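PDB 3ZMR: xyloglucan-specific endo-beta-1,4-glucanase BoGH5A from Bacteroides ovatus, which cleaves the beta-1,4-glucan backbone of xyloglucan internally, with retention of configuration, releasing xyloglucan oligosaccharides. Local coordinates for residues V10-A21 and I85-Y94; S41-H49 and Y57-N65. All blocks are in the same frame, centred on the assembly; numbering follows the deposited sequence.

Contact 1: residues V10-A21 and I85-Y94. With EDO (1,2-ethanediol), chain I.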
loop_
_atom_site.group_PDB
_atom_site.type_symbol
_atom_site.label_atom_id
_atom_site.label_comp_id
_atom_site.label_asym_id
_atom_site.label_seq_id
_atom_site.Cartn_x
_atom_site.Cartn_y
_atom_site.Cartn_z
ATOM N N VAL A 10 -43.699 11.967 7.757
ATOM C CA VAL A 10 -42.268 12.182 7.589
ATOM C C VAL A 10 -42.041 13.582 7.054
ATOM O O VAL A 10 -42.578 13.936 5.996
ATOM C CB VAL A 10 -41.650 11.187 6.605
ATOM C CG1 VAL A 10 -40.161 11.482 6.393
ATOM C CG2 VAL A 10 -41.849 9.764 7.095
ATOM N N ALA A 11 -41.255 14.364 7.786
ATOM C CA ALA A 11 -40.977 15.765 7.428
ATOM C C ALA A 11 -40.423 15.889 6.003
ATOM O O ALA A 11 -39.706 14.998 5.515
ATOM C CB ALA A 11 -40.040 16.420 8.434
ATOM N N GLN A 12 -40.800 16.977 5.337
ATOM C CA GLN A 12 -40.409 17.227 3.925
ATOM C C GLN A 12 -38.890 17.190 3.725
ATOM O O GLN A 12 -38.405 16.693 2.697
ATOM C CB GLN A 12 -41.002 18.550 3.391
ATOM C CG GLN A 12 -40.768 18.765 1.898
ATOM C CD GLN A 12 -41.409 17.694 1.017
ATOM O OE1 GLN A 12 -42.522 17.230 1.285
ATOM N NE2 GLN A 12 -40.718 17.323 -0.056
ATOM N N GLU A 13 -38.151 17.686 4.713
ATOM C CA GLU A 13 -36.679 17.673 4.683
ATOM C C GLU A 13 -36.084 16.266 4.495
ATOM O O GLU A 13 -34.937 16.126 4.074
ATOM C CB GLU A 13 -36.100 18.298 5.963
ATOM C CG GLU A 13 -36.414 17.516 7.232
ATOM C CD GLU A 13 -36.036 18.253 8.495
ATOM O OE1 GLU A 13 -34.822 18.395 8.753
ATOM O OE2 GLU A 13 -36.955 18.690 9.229
ATOM N N TYR A 14 -36.856 15.233 4.830
ATOM C CA TYR A 14 -36.378 13.841 4.703
ATOM C C TYR A 14 -36.848 13.100 3.449
ATOM O O TYR A 14 -36.520 11.934 3.280
ATOM C CB TYR A 14 -36.767 13.005 5.936
ATOM C CG TYR A 14 -36.288 13.554 7.254
ATOM C CD1 TYR A 14 -34.947 13.858 7.456
ATOM C CD2 TYR A 14 -37.181 13.799 8.300
ATOM C CE1 TYR A 14 -34.494 14.362 8.671
ATOM C CE2 TYR A 14 -36.740 14.308 9.523
ATOM C CZ TYR A 14 -35.394 14.580 9.706
ATOM O OH TYR A 14 -34.945 15.074 10.901
ATOM N N ARG A 15 -37.559 13.782 2.544
ATOM C CA ARG A 15 -38.231 13.109 1.430
ATOM C C ARG A 15 -37.306 12.912 0.214
ATOM O O ARG A 15 -37.569 12.082 -0.672
ATOM C CB ARG A 15 -39.468 13.898 1.007
ATOM C CG ARG A 15 -40.514 14.063 2.100
ATOM C CD ARG A 15 -41.189 12.758 2.441
ATOM N NE ARG A 15 -42.339 12.954 3.335
ATOM C CZ ARG A 15 -43.615 12.948 2.958
ATOM N NH1 ARG A 15 -43.946 12.760 1.682
ATOM N NH2 ARG A 15 -44.575 13.109 3.864
ATOM N N ASN A 16 -36.223 13.681 0.198
ATOM C CA ASN A 16 -35.263 13.654 -0.904
ATOM C C ASN A 16 -33.847 13.748 -0.359
ATOM O O ASN A 16 -33.317 14.831 -0.144
ATOM C CB ASN A 16 -35.541 14.788 -1.898
ATOM C CG ASN A 16 -36.916 14.669 -2.532
ATOM O OD1 ASN A 16 -37.119 13.906 -3.491
ATOM N ND2 ASN A 16 -37.876 15.394 -1.977
ATOM N N LEU A 17 -33.265 12.582 -0.117
ATOM C CA LEU A 17 -31.938 12.493 0.490
ATOM C C LEU A 17 -30.842 12.433 -0.590
ATOM O O LEU A 17 -31.002 11.778 -1.637
ATOM C CB LEU A 17 -31.854 11.237 1.371
ATOM C CG LEU A 17 -32.876 11.116 2.509
ATOM C CD1 LEU A 17 -32.714 9.793 3.241
ATOM C CD2 LEU A 17 -32.855 12.312 3.467
ATOM N N GLU A 18 -29.709 13.039 -0.257
ATOM C CA GLU A 18 -28.538 13.131 -1.137
ATOM C C GLU A 18 -27.303 12.658 -0.372
ATOM O O GLU A 18 -27.014 13.185 0.715
ATOM C CB GLU A 18 -28.314 14.586 -1.602
ATOM C CG GLU A 18 -29.524 15.260 -2.226
ATOM C CD GLU A 18 -29.636 15.101 -3.729
ATOM O OE1 GLU A 18 -28.642 14.743 -4.394
ATOM O OE2 GLU A 18 -30.740 15.352 -4.252
ATOM N N PHE A 19 -26.553 11.734 -1.002
ATOM C CA PHE A 19 -25.314 11.198 -0.438
ATOM C C PHE A 19 -24.184 11.385 -1.460
ATOM O O PHE A 19 -24.391 11.276 -2.678
ATOM C CB PHE A 19 -25.460 9.713 -0.135
ATOM C CG PHE A 19 -26.422 9.382 0.982
ATOM C CD1 PHE A 19 -27.788 9.321 0.770
ATOM C CD2 PHE A 19 -25.949 9.071 2.241
ATOM C CE1 PHE A 19 -28.656 8.985 1.810
ATOM C CE2 PHE A 19 -26.794 8.753 3.279
ATOM C CZ PHE A 19 -28.152 8.695 3.064
ATOM N N ASP A 20 -22.975 11.634 -0.971
ATOM C CA ASP A 20 -21.811 11.562 -1.865
ATOM C C ASP A 20 -21.382 10.074 -2.028
ATOM O O ASP A 20 -22.021 9.144 -1.496
ATOM C CB ASP A 20 -20.688 12.530 -1.443
ATOM C CG ASP A 20 -20.005 12.156 -0.170
ATOM O OD1 ASP A 20 -20.060 10.988 0.235
ATOM O OD2 ASP A 20 -19.380 13.063 0.415
ATOM N N ALA A 21 -20.311 9.864 -2.783
ATOM C CA ALA A 21 -19.883 8.521 -3.159
ATOM C C ALA A 21 -19.308 7.684 -2.009
ATOM O O ALA A 21 -19.202 6.470 -2.128
ATOM C CB ALA A 21 -18.858 8.593 -4.265
ATOM N N ILE A 85 -45.247 6.383 2.375
ATOM C CA ILE A 85 -44.366 7.513 2.183
ATOM C C ILE A 85 -43.106 6.969 1.521
ATOM O O ILE A 85 -42.494 6.006 1.992
ATOM C CB ILE A 85 -44.055 8.265 3.486
ATOM C CG1 ILE A 85 -45.343 8.928 4.001
ATOM C CG2 ILE A 85 -42.938 9.293 3.262
ATOM C CD1 ILE A 85 -45.202 9.647 5.326
ATOM N N ILE A 86 -42.751 7.576 0.395
ATOM C CA ILE A 86 -41.654 7.055 -0.419
ATOM C C ILE A 86 -40.594 8.131 -0.574
ATOM O O ILE A 86 -40.818 9.165 -1.219
ATOM C CB ILE A 86 -42.126 6.510 -1.782
ATOM C CG1 ILE A 86 -43.210 5.442 -1.537
ATOM C CG2 ILE A 86 -40.930 5.920 -2.522
ATOM C CD1 ILE A 86 -43.856 4.846 -2.765
ATOM N N ILE A 87 -39.458 7.871 0.063
ATOM C CA ILE A 87 -38.328 8.791 0.108
ATOM C C ILE A 87 -37.370 8.488 -1.054
ATOM O O ILE A 87 -37.055 7.349 -1.331
ATOM C CB ILE A 87 -37.579 8.614 1.459
ATOM C CG1 ILE A 87 -38.485 8.994 2.636
ATOM C CG2 ILE A 87 -36.252 9.377 1.464
ATOM C CD1 ILE A 87 -37.996 8.510 3.997
ATOM N N ASN A 88 -36.938 9.539 -1.741
ATOM C CA ASN A 88 -35.913 9.417 -2.785
ATOM C C ASN A 88 -34.518 9.459 -2.144
ATOM O O ASN A 88 -34.282 10.269 -1.244
ATOM C CB ASN A 88 -36.007 10.568 -3.801
ATOM C CG ASN A 88 -37.263 10.490 -4.678
ATOM O OD1 ASN A 88 -37.549 9.461 -5.296
ATOM N ND2 ASN A 88 -38.017 11.588 -4.714
ATOM N N VAL A 89 -33.630 8.596 -2.646
ATOM C CA VAL A 89 -32.210 8.591 -2.308
ATOM C C VAL A 89 -31.371 8.666 -3.578
ATOM O O VAL A 89 -31.511 7.835 -4.485
ATOM C CB VAL A 89 -31.820 7.319 -1.518
ATOM C CG1 VAL A 89 -30.324 7.307 -1.194
ATOM C CG2 VAL A 89 -32.651 7.240 -0.247
ATOM N N LYS A 90 -30.490 9.660 -3.616
ATOM C CA LYS A 90 -29.570 9.840 -4.746
ATOM C C LYS A 90 -28.155 9.843 -4.179
ATOM O O LYS A 90 -27.859 10.558 -3.225
ATOM C CB LYS A 90 -29.825 11.163 -5.468
ATOM C CG LYS A 90 -28.941 11.387 -6.696
ATOM C CD LYS A 90 -29.248 12.714 -7.383
ATOM C CE LYS A 90 -30.645 12.746 -7.965
ATOM N NZ LYS A 90 -30.925 14.072 -8.588
ATOM N N GLN A 91 -27.298 9.048 -4.798
ATOM C CA GLN A 91 -25.886 8.975 -4.440
ATOM C C GLN A 91 -25.007 9.302 -5.660
ATOM O O GLN A 91 -25.127 8.670 -6.700
ATOM C CB GLN A 91 -25.529 7.607 -3.886
ATOM C CG GLN A 91 -24.092 7.567 -3.399
ATOM C CD GLN A 91 -23.674 6.251 -2.769
ATOM O OE1 GLN A 91 -24.175 5.174 -3.118
ATOM N NE2 GLN A 91 -22.682 6.325 -1.862
ATOM N N SER A 92 -24.115 10.275 -5.493
ATOM C CA SER A 92 -23.245 10.713 -6.580
ATOM C C SER A 92 -22.096 9.759 -6.851
ATOM O O SER A 92 -21.792 8.869 -6.055
ATOM C CB SER A 92 -22.758 12.143 -6.394
ATOM O OG SER A 92 -22.101 12.296 -5.182
ATOM N N LEU A 93 -21.505 9.917 -8.036
ATOM C CA LEU A 93 -20.298 9.191 -8.409
ATOM C C LEU A 93 -19.090 9.796 -7.687
ATOM O O LEU A 93 -19.147 10.917 -7.170
ATOM C CB LEU A 93 -20.108 9.166 -9.934
ATOM C CG LEU A 93 -20.104 10.462 -10.727
ATOM C CD1 LEU A 93 -18.827 11.249 -10.549
ATOM C CD2 LEU A 93 -20.283 10.121 -12.197
ATOM N N TYR A 94 -17.983 9.064 -7.681
ATOM C CA TYR A 94 -16.754 9.554 -7.023
ATOM C C TYR A 94 -16.145 10.744 -7.794
ATOM O O TYR A 94 -16.042 10.705 -9.023
ATOM C CB TYR A 94 -15.703 8.438 -6.906
ATOM C CG TYR A 94 -14.277 8.911 -6.555
ATOM C CD1 TYR A 94 -13.915 9.059 -5.265
ATOM C CD2 TYR A 94 -13.329 9.207 -7.539
ATOM C CE1 TYR A 94 -12.655 9.464 -4.901
ATOM C CE2 TYR A 94 -12.046 9.635 -7.212
ATOM C CZ TYR A 94 -11.709 9.767 -5.873
ATOM O OH TYR A 94 -10.443 10.193 -5.498
HETATM C C1 EDO I . -32.267 14.127 12.536
HETATM O O1 EDO I . -32.718 15.325 11.881
HETATM C C2 EDO I . -30.778 14.274 12.788
HETATM O O2 EDO I . -30.593 15.275 13.760
HETATM O O HOH W 1 -40.130 11.617 -1.954
HETATM O O HOH W 2 -19.278 12.066 -4.479
#

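Contact 2: residues S41-H49 and Y57-N65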
loop_
_atom_site.group_PDB
_atom_site.type_symbol
_atom_site.label_atom_id
_atom_site.label_comp_id
_atom_site.label_asym_id
_atom_site.label_seq_id
_atom_site.Cartn_x
_atom_site.Cartn_y
_atom_site.Cartn_z
ATOM N N SER A 41 -35.351 -0.068 -2.029
ATOM C CA SER A 41 -35.422 -0.626 -3.380
ATOM C C SER A 41 -34.083 -1.168 -3.902
ATOM O O SER A 41 -34.046 -1.763 -4.976
ATOM C CB SER A 41 -35.963 0.436 -4.343
ATOM O OG SER A 41 -34.992 1.447 -4.563
ATOM N N GLU A 42 -32.994 -0.934 -3.160
ATOM C CA GLU A 42 -31.641 -1.307 -3.602
ATOM C C GLU A 42 -30.794 -1.782 -2.417
ATOM O O GLU A 42 -30.862 -1.206 -1.336
ATOM C CB GLU A 42 -30.926 -0.136 -4.294
ATOM C CG GLU A 42 -31.645 0.446 -5.503
ATOM C CD GLU A 42 -31.669 -0.481 -6.711
ATOM O OE1 GLU A 42 -30.945 -1.505 -6.740
ATOM O OE2 GLU A 42 -32.406 -0.161 -7.656
ATOM N N SER A 43 -29.991 -2.806 -2.650
ATOM C CA SER A 43 -29.196 -3.453 -1.603
ATOM C C SER A 43 -28.124 -2.542 -1.025
ATOM O O SER A 43 -27.703 -2.745 0.104
ATOM C CB SER A 43 -28.561 -4.749 -2.123
ATOM O OG SER A 43 -27.671 -4.497 -3.194
ATOM N N TRP A 44 -27.712 -1.525 -1.785
ATOM C CA TRP A 44 -26.657 -0.585 -1.313
ATOM C C TRP A 44 -27.196 0.540 -0.409
ATOM O O TRP A 44 -26.437 1.333 0.158
ATOM C CB TRP A 44 -25.884 0.048 -2.488
ATOM C CG TRP A 44 -26.753 0.754 -3.533
ATOM C CD1 TRP A 44 -27.209 0.209 -4.715
ATOM C CD2 TRP A 44 -27.296 2.092 -3.485
ATOM N NE1 TRP A 44 -27.963 1.118 -5.400
ATOM C CE2 TRP A 44 -28.053 2.273 -4.676
ATOM C CE3 TRP A 44 -27.206 3.165 -2.569
ATOM C CZ2 TRP A 44 -28.717 3.461 -4.972
ATOM C CZ3 TRP A 44 -27.877 4.365 -2.869
ATOM C CH2 TRP A 44 -28.607 4.499 -4.083
ATOM N N CYS A 45 -28.510 0.604 -0.293
ATOM C CA CYS A 45 -29.205 1.547 0.552
ATOM C C CYS A 45 -29.937 0.761 1.646
ATOM O O CYS A 45 -30.811 -0.063 1.372
ATOM C CB CYS A 45 -30.189 2.371 -0.278
ATOM S SG CYS A 45 -31.103 3.607 0.661
ATOM N N LYS A 46 -29.533 0.991 2.888
ATOM C CA LYS A 46 -30.082 0.255 4.025
ATOM C C LYS A 46 -30.754 1.177 5.036
ATOM O O LYS A 46 -30.301 2.278 5.303
ATOM C CB LYS A 46 -28.998 -0.597 4.708
ATOM C CG LYS A 46 -28.551 -1.823 3.903
ATOM C CD LYS A 46 -29.690 -2.808 3.645
ATOM C CE LYS A 46 -29.237 -3.996 2.812
ATOM N NZ LYS A 46 -30.387 -4.728 2.213
ATOM N N SER A 47 -31.842 0.679 5.597
ATOM C CA SER A 47 -32.510 1.268 6.761
ATOM C C SER A 47 -32.076 0.527 8.019
ATOM O O SER A 47 -31.980 -0.703 8.033
ATOM C CB SER A 47 -34.035 1.176 6.642
ATOM O OG SER A 47 -34.674 1.632 7.815
ATOM N N SER A 48 -31.834 1.275 9.091
ATOM C CA SER A 48 -31.522 0.648 10.401
ATOM C C SER A 48 -32.690 -0.174 10.959
ATOM O O SER A 48 -32.501 -1.084 11.784
ATOM C CB SER A 48 -31.167 1.735 11.422
ATOM O OG SER A 48 -32.210 2.677 11.533
ATOM N N HIS A 49 -33.900 0.149 10.487
ATOM C CA HIS A 49 -35.156 -0.437 10.992
ATOM C C HIS A 49 -35.954 -1.022 9.855
ATOM O O HIS A 49 -36.055 -0.413 8.789
ATOM C CB HIS A 49 -36.006 0.619 11.699
ATOM C CG HIS A 49 -35.418 1.111 12.978
ATOM N ND1 HIS A 49 -34.331 1.961 13.021
ATOM C CD2 HIS A 49 -35.786 0.902 14.272
ATOM C CE1 HIS A 49 -34.038 2.222 14.289
ATOM N NE2 HIS A 49 -34.920 1.614 15.066
ATOM N N TYR A 57 -35.974 7.764 15.556
ATOM C CA TYR A 57 -34.806 8.080 14.732
ATOM C C TYR A 57 -34.327 6.842 13.991
ATOM O O TYR A 57 -33.972 5.812 14.615
ATOM C CB TYR A 57 -33.672 8.695 15.546
ATOM C CG TYR A 57 -33.934 10.126 15.948
ATOM C CD1 TYR A 57 -34.210 11.120 14.989
ATOM C CD2 TYR A 57 -33.885 10.500 17.282
ATOM C CE1 TYR A 57 -34.423 12.421 15.372
ATOM C CE2 TYR A 57 -34.089 11.811 17.655
ATOM C CZ TYR A 57 -34.386 12.764 16.684
ATOM O OH TYR A 57 -34.604 14.090 17.051
ATOM N N VAL A 58 -34.330 6.939 12.656
ATOM C CA VAL A 58 -33.986 5.842 11.772
ATOM C C VAL A 58 -32.808 6.282 10.905
ATOM O O VAL A 58 -32.788 7.405 10.394
ATOM C CB VAL A 58 -35.173 5.455 10.845
ATOM C CG1 VAL A 58 -34.794 4.381 9.814
ATOM C CG2 VAL A 58 -36.339 4.966 11.701
ATOM N N ASN A 59 -31.825 5.400 10.765
ATOM C CA ASN A 59 -30.678 5.674 9.913
ATOM C C ASN A 59 -30.842 5.130 8.518
ATOM O O ASN A 59 -31.299 4.006 8.319
ATOM C CB ASN A 59 -29.391 5.157 10.528
ATOM C CG ASN A 59 -28.758 6.141 11.475
ATOM O OD1 ASN A 59 -29.423 6.896 12.184
ATOM N ND2 ASN A 59 -27.450 6.119 11.499
ATOM N N ILE A 60 -30.519 5.973 7.552
ATOM C CA ILE A 60 -30.398 5.540 6.160
ATOM C C ILE A 60 -28.901 5.558 5.825
ATOM O O ILE A 60 -28.245 6.595 5.969
ATOM C CB ILE A 60 -31.197 6.448 5.193
ATOM C CG1 ILE A 60 -32.686 6.493 5.601
ATOM C CG2 ILE A 60 -31.040 5.959 3.756
ATOM C CD1 ILE A 60 -33.406 5.148 5.653
ATOM N N THR A 61 -28.385 4.395 5.429
ATOM C CA THR A 61 -26.959 4.181 5.208
ATOM C C THR A 61 -26.722 3.703 3.779
ATOM O O THR A 61 -27.415 2.810 3.271
ATOM C CB THR A 61 -26.386 3.157 6.216
ATOM O OG1 THR A 61 -26.754 3.552 7.545
ATOM C CG2 THR A 61 -24.845 3.067 6.122
ATOM N N VAL A 62 -25.744 4.311 3.125
ATOM C CA VAL A 62 -25.350 3.897 1.796
ATOM C C VAL A 62 -23.956 3.302 1.819
ATOM O O VAL A 62 -23.059 3.777 2.539
ATOM C CB VAL A 62 -25.423 5.054 0.759
ATOM C CG1 VAL A 62 -26.857 5.591 0.645
ATOM C CG2 VAL A 62 -24.421 6.176 1.072
ATOM N N GLU A 63 -23.785 2.289 0.984
ATOM C CA GLU A 63 -22.463 1.760 0.683
ATOM C C GLU A 63 -21.708 2.746 -0.194
ATOM O O GLU A 63 -22.299 3.581 -0.876
ATOM C CB GLU A 63 -22.585 0.417 -0.045
ATOM C CG GLU A 63 -23.120 -0.709 0.815
ATOM C CD GLU A 63 -23.340 -2.008 0.056
ATOM O OE1 GLU A 63 -23.256 -2.020 -1.200
ATOM O OE2 GLU A 63 -23.621 -3.030 0.727
ATOM N N ALA A 64 -20.391 2.642 -0.184
ATOM C CA ALA A 64 -19.560 3.435 -1.092
ATOM C C ALA A 64 -19.979 3.154 -2.531
ATOM O O ALA A 64 -20.303 2.015 -2.875
ATOM C CB ALA A 64 -18.088 3.089 -0.903
ATOM N N ASN A 65 -20.035 4.213 -3.345
ATOM C CA ASN A 65 -20.390 4.072 -4.762
ATOM C C ASN A 65 -19.128 4.005 -5.640
ATOM O O ASN A 65 -18.564 5.017 -5.970
ATOM C CB ASN A 65 -21.271 5.233 -5.211
ATOM C CG ASN A 65 -21.717 5.098 -6.665
ATOM O OD1 ASN A 65 -21.560 4.035 -7.271
ATOM N ND2 ASN A 65 -22.273 6.171 -7.221
HETATM O O HOH W 3 -25.909 -2.124 2.120
HETATM O O HOH W 4 -24.993 -4.004 -2.317
#

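Contact 1: residues V10-A21 and I85-Y94
Asn16 and Asn88 meet on the outer surface of a parallel strand pair, their amides side by side and pointing the same way. ND2 of Asn88 gives a nearly straight bond to OD1 of Asn16 at 2.8 Å. The acceptor lies in the donor's amide plane, while the two amide planes are turned 32° apart. One step on, the aliphatic part of Lys90 runs alongside Glu18, whose OE1 lies 3.7 Å from Lys90 CD. The opposite face, with Leu17, Val89 and Phe19, is mainly apolar, though Gln91 shares it: Leu17 sets CG against Ile87 CG2 at 3.9 Å, and Phe19 brings CD1 obliquely against CG1 of Val89. Between the strands the backbone bonds alternate regularly, from Asn88 N to Arg15 O as far as Ser92 N to Phe19 O. Gln91, its CG anti to the backbone N (chi1 -175°) and its chain extended, reaches past the strand end to give NE2 to Asp20 O at 2.9 Å; its OE1 is bonded to Arg71. At the other end Ile85 CG2 sits 3.6 Å above the centre of the Arg15 guanidinium plane. That plane is held by the side-on grip of NE and NH2 on the single carbonyl oxygen Val10 O, the NE bond being 2.8 Å. Farther out, Ile60 and Val62 pack on Leu17 and Phe19, and Ile28 on Tyr14. Strand 16-19 is an edge strand laid parallel on 85-91 in an otherwise antiparallel sheet, one layer of the BACON domain's beta-sandwich.

Contact 2: residues S41-H49 and Y57-N65
The Trp44 indole meets CG1 of Val62 at its edge, in the ring plane, with CZ3 3.9 Å away; the two side chains lie together, pointing the same way. Over one face sit Glu42 CB and Cys45 CB, both offset toward the rim, and Arg71 makes a cation-pi contact with the ring. The other flat group, the His49 imidazole, has Ser48 OG at its edge, in plane, 2.7 Å from ND1, while Val58 CG2 approaches obliquely. Ser48 OG sits between its own backbone N and carbonyl carbon (chi1 56°), where it accepts from Asn59 N at 2.9 Å besides pairing with ND1. Ser47, with OG anti to its backbone N, donates to His49 O on a lone pair at 2.7 Å and touches Val58 CG1, which Ser48 OG also meets. With an alanine here in place of Ser47 the hydroxyl is gone, which would probably leave His49 O without this donor and Val58 CG1 without one of its neighbours. Between these ends the strands are zipped by the paired bonds of Lys46 and Thr61, the one from Lys46 N to Thr61 O nearly straight at 173°. Glu63 N closes the Trp44 end on Trp44 O, and two waters bridge the Glu63 carboxylate to Ser43 O and OG. Cys45 SG rests on Ile60 CG2 at 3.9 Å, on the side facing the domain interior. The whole is an antiparallel pair at the edge of the second, three-stranded sheet of the BACON beta-sandwich.

In the fold
Contact 1 and contact 2 belong to opposing layers of one domain, their centres about 10 Å apart, with contact 2 nested inside the chain loop that contact 1 closes. Each places an outermost strand, parallel in contact 1 and antiparallel in contact 2. Both are partly buried: their apolar side chains mostly turn inward, where Phe19 packs on Val62, while the outer faces are largely polar. Contact 1 buries more surface and is richer in branched aliphatic residues; contact 2 relies more on serine hydroxyls, with bridging waters in both. The layers join at one end, where Ala21 O probably bonds Asn65 N and Gln91 NE2 probably bonds Glu63 O. Both contacts lie away from the glycan-binding site in the catalytic barrel.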